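Local coordinates for protein 2-c-methyl-d-erythritol 2,4-cyclodiphosphate synthase (Plasmodium falciparum, PDB 4C81) that probably cyclises a cytidine diphosphate derivative of methylerythritol phosphate to methylerythritol cyclodiphosphate, releasing CMP, as a zinc-dependent trimeric lyase of isoprenoid precursor synthesis, at residues I8-Q12 with G75-S79; D115-V119 with S150-V154. The protein carries 1 engineered substitution. One frame throughout, in Å; residues are numbered along the deposited sequence.

From the N terminus, strand 9-21 runs first, and interaction 1 closes when the end of helix 64-77 returns to lie against its start. The loop so closed holds 62 residues. Interaction 2 follows in series, neither nested in interaction 1 nor crossing it. It closes a shorter loop, built around helix 130-145, when strand 152-157 pairs with strand 114-124. Both contacts reach the same mixed sheet, in which strand 170-181 lies between strands 9-21 and 114-124. Their nearest atoms are about 7 Å apart. Interaction 1 ties a helix to the sheet, whereas interaction 2 adds an outermost strand of the sheet within the chain. Both also touch a neighbouring subunit of the trimer.

Interaction 1 of 2, residues I8-Q12 with G75-S79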
# COMPACT_ATOMS: atom_id res chain seq x y z
N ILE A 8 -8.58 -13.19 -11.21
CA ILE A 8 -7.37 -12.42 -10.90
C ILE A 8 -7.37 -12.03 -9.42
O ILE A 8 -8.41 -11.65 -8.87
CB ILE A 8 -7.24 -11.18 -11.82
CG1 ILE A 8 -5.87 -10.50 -11.62
CG2 ILE A 8 -8.37 -10.18 -11.57
CD1 ILE A 8 -5.59 -9.42 -12.64
N ARG A 9 -6.20 -12.13 -8.79
CA ARG A 9 -6.05 -11.86 -7.36
C ARG A 9 -4.97 -10.82 -7.09
O ARG A 9 -3.90 -10.86 -7.70
CB ARG A 9 -5.73 -13.14 -6.60
CG ARG A 9 -6.94 -14.03 -6.36
CD ARG A 9 -6.54 -15.41 -5.87
NE ARG A 9 -7.72 -16.23 -5.53
CZ ARG A 9 -8.37 -16.20 -4.37
NH1 ARG A 9 -7.99 -15.40 -3.37
NH2 ARG A 9 -9.43 -16.99 -4.20
N ILE A 10 -5.27 -9.90 -6.19
CA ILE A 10 -4.34 -8.88 -5.71
C ILE A 10 -3.81 -9.28 -4.33
O ILE A 10 -4.55 -9.79 -3.49
CB ILE A 10 -5.01 -7.48 -5.63
CG1 ILE A 10 -3.98 -6.39 -5.28
CG2 ILE A 10 -6.14 -7.47 -4.61
CD1 ILE A 10 -4.53 -4.98 -5.43
N GLY A 11 -2.52 -9.02 -4.11
CA GLY A 11 -1.91 -9.21 -2.81
C GLY A 11 -1.00 -8.06 -2.45
O GLY A 11 -0.35 -7.47 -3.31
N GLN A 12 -0.97 -7.73 -1.16
CA GLN A 12 -0.02 -6.76 -0.62
C GLN A 12 0.64 -7.35 0.61
O GLN A 12 -0.04 -7.77 1.54
CB GLN A 12 -0.71 -5.46 -0.25
CG GLN A 12 0.26 -4.39 0.22
CD GLN A 12 -0.42 -3.13 0.64
OE1 GLN A 12 -1.08 -3.09 1.68
NE2 GLN A 12 -0.28 -2.08 -0.16
N GLY A 75 -1.34 -13.58 0.95
CA GLY A 75 -2.46 -12.65 1.04
C GLY A 75 -3.36 -12.71 -0.18
O GLY A 75 -4.59 -12.75 -0.06
N ALA A 76 -2.75 -12.73 -1.35
CA ALA A 76 -3.49 -12.81 -2.61
C ALA A 76 -4.38 -14.06 -2.69
O ALA A 76 -5.50 -13.99 -3.20
CB ALA A 76 -2.53 -12.78 -3.79
N LEU A 77 -3.87 -15.18 -2.18
CA LEU A 77 -4.56 -16.46 -2.27
C LEU A 77 -5.48 -16.74 -1.07
O LEU A 77 -6.20 -17.75 -1.07
CB LEU A 77 -3.54 -17.59 -2.41
CG LEU A 77 -2.76 -17.58 -3.73
CD1 LEU A 77 -1.51 -18.45 -3.65
CD2 LEU A 77 -3.66 -18.02 -4.89
N GLY A 78 -5.47 -15.87 -0.08
CA GLY A 78 -6.28 -16.06 1.12
C GLY A 78 -5.73 -17.09 2.09
O GLY A 78 -6.45 -17.58 2.95
N SER A 79 -4.45 -17.43 1.94
CA SER A 79 -3.80 -18.39 2.82
C SER A 79 -3.43 -17.69 4.13
O SER A 79 -3.39 -16.47 4.19
CB SER A 79 -2.54 -18.97 2.18
OG SER A 79 -2.86 -19.70 1.00
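R9 reaches from the start of strand 9-21 to the C-terminal end of helix 64-77, a helix-on-sheet contact of the IspF (YgbB) fold. Its NH1 donates to A76 O at 2.9 Å. The bond is fairly straight, 161° at the hydrogen. It uses a lone pair of A76 O in the carbonyl plane, and that oxygen lies at the guanidinium edge. CG of R9 stands beside the backbone N (chi1 -78°), and the chain is extended from there to NE. This course takes CD past A76 O at 3.2 Å. CD also meets CD2 of L77 at 4.0 Å, where the two side chains cross at about a right angle.

Further along the strand the packing is close. CB of A76 rests 3.8 Å from G11 CA. G11 has no side chain, and helix and strand come near each other here, with the CA atoms of G11 and A76 3.9 Å apart. The CA of A76 also makes a CA-H...O contact with I10 O at 3.3 Å. I10 O takes a hydrogen bond from N118 ND2 of the second subunit as well.

The guanidinium has further partners. NH2 bonds Y5 O in the same chain and S150 O of the second subunit, and NE makes a weak bond to Y114 OH. Together they hold the group's rotation and tie this helix end to the subunit interface.

The helix itself ends in a Schellman motif. G78 leaves helical geometry with positive phi (77°), and G78 N bonds back to G75 O at 3.2 Å.

Interaction 2 of 2, residues D115-V119 with S150-V154; sequences DIGNV and SQISV
Q151 lies just before strand 152-157 and lays its side chain along the neighbouring strand 114-124. CB sits 3.5 Å from G117 O. CG stands beside the backbone N of Q151 (chi1 -64°) and passes the same oxygen at 3.3 Å. The chain is extended beyond CG, which brings CD alongside G117 O too. At the tip, NE2 donates to G117 O at 2.9 Å, with 166° at the hydrogen. The acceptor lies in the plane of the Q151 amide, while the donor is tilted 24° from the carbonyl plane of G117. I116 O is also close to NE2, but the angle is too poor for a hydrogen bond. The other tip atom, OE1, takes a hydrogen bond from D148 N, so both ends of the amide are held and its flip is fixed.

The backbone of Q151 begins the strand pairing. V119 N donates to Q151 O at 2.9 Å. V119 O then accepts S153 N at 3.0 Å. V119 and I152 are thus paired in parallel, with both side chains on one face of the sheet. CG1 of V119 meets CG2 of I152 at 4.0 Å. I152 continues onto I141 of helix 130-145, which covers this face, and I116 packs there on L145.

N118 ND2 bonds I10 O of the third subunit and S153, whose OG bonds D120 OD1, packs on G75 of that subunit, so the face carrying N118 and S153 meets the neighbour. Strand 114-124, helix 130-145 and strand 152-157 form a beta-alpha-beta crossover, with the helix over the face of V119 and I152.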
# COMPACT_ATOMS: atom_id res chain seq x y z
N ASP A 115 -0.50 -18.18 -12.06
CA ASP A 115 0.81 -17.66 -12.44
C ASP A 115 0.93 -16.29 -11.79
O ASP A 115 -0.08 -15.65 -11.54
CB ASP A 115 0.94 -17.49 -13.95
CG ASP A 115 0.97 -18.81 -14.70
OD1 ASP A 115 1.72 -19.71 -14.28
OD2 ASP A 115 0.26 -18.92 -15.72
N ILE A 116 2.16 -15.86 -11.53
CA ILE A 116 2.40 -14.47 -11.14
C ILE A 116 2.27 -13.59 -12.38
O ILE A 116 2.80 -13.94 -13.44
CB ILE A 116 3.79 -14.28 -10.50
CG1 ILE A 116 3.86 -15.00 -9.15
CG2 ILE A 116 4.11 -12.79 -10.30
CD1 ILE A 116 5.24 -15.01 -8.51
N GLY A 117 1.56 -12.47 -12.25
CA GLY A 117 1.52 -11.46 -13.29
C GLY A 117 2.79 -10.64 -13.17
O GLY A 117 3.79 -10.92 -13.81
N ASN A 118 2.73 -9.62 -12.32
CA ASN A 118 3.93 -8.88 -11.95
C ASN A 118 3.93 -8.57 -10.46
O ASN A 118 2.91 -8.71 -9.78
CB ASN A 118 4.05 -7.58 -12.75
CG ASN A 118 3.08 -6.52 -12.29
OD1 ASN A 118 1.88 -6.75 -12.25
ND2 ASN A 118 3.61 -5.36 -11.92
N VAL A 119 5.10 -8.18 -9.95
CA VAL A 119 5.26 -7.74 -8.57
C VAL A 119 5.97 -6.38 -8.58
O VAL A 119 6.89 -6.16 -9.37
CB VAL A 119 6.04 -8.78 -7.72
CG1 VAL A 119 7.48 -8.92 -8.20
CG2 VAL A 119 6.00 -8.40 -6.25
N SER A 150 11.38 -9.21 -16.23
CA SER A 150 10.43 -8.20 -16.71
C SER A 150 9.13 -8.16 -15.90
O SER A 150 8.33 -7.23 -16.06
CB SER A 150 10.09 -8.44 -18.18
OG SER A 150 9.30 -9.60 -18.36
N GLN A 151 8.90 -9.16 -15.05
CA GLN A 151 7.73 -9.20 -14.17
C GLN A 151 8.00 -8.63 -12.78
O GLN A 151 7.13 -8.69 -11.91
CB GLN A 151 7.24 -10.64 -14.02
CG GLN A 151 6.73 -11.25 -15.32
CD GLN A 151 6.52 -12.74 -15.23
OE1 GLN A 151 7.37 -13.52 -15.66
NE2 GLN A 151 5.39 -13.15 -14.67
N ILE A 152 9.20 -8.07 -12.56
CA ILE A 152 9.63 -7.61 -11.23
C ILE A 152 10.09 -6.15 -11.25
O ILE A 152 10.86 -5.73 -12.11
CB ILE A 152 10.81 -8.47 -10.71
CG1 ILE A 152 10.44 -9.96 -10.71
CG2 ILE A 152 11.20 -8.03 -9.30
CD1 ILE A 152 11.62 -10.87 -10.46
N SER A 153 9.60 -5.39 -10.27
CA SER A 153 10.08 -4.04 -10.00
C SER A 153 10.46 -3.94 -8.53
O SER A 153 9.73 -4.42 -7.67
CB SER A 153 8.99 -3.01 -10.31
OG SER A 153 9.33 -1.74 -9.79
N VAL A 154 11.61 -3.32 -8.27
CA VAL A 154 12.01 -2.99 -6.90
C VAL A 154 12.55 -1.56 -6.88
O VAL A 154 13.39 -1.19 -7.70
CB VAL A 154 13.05 -3.98 -6.33
CG1 VAL A 154 14.33 -3.97 -7.14
CG2 VAL A 154 13.32 -3.67 -4.86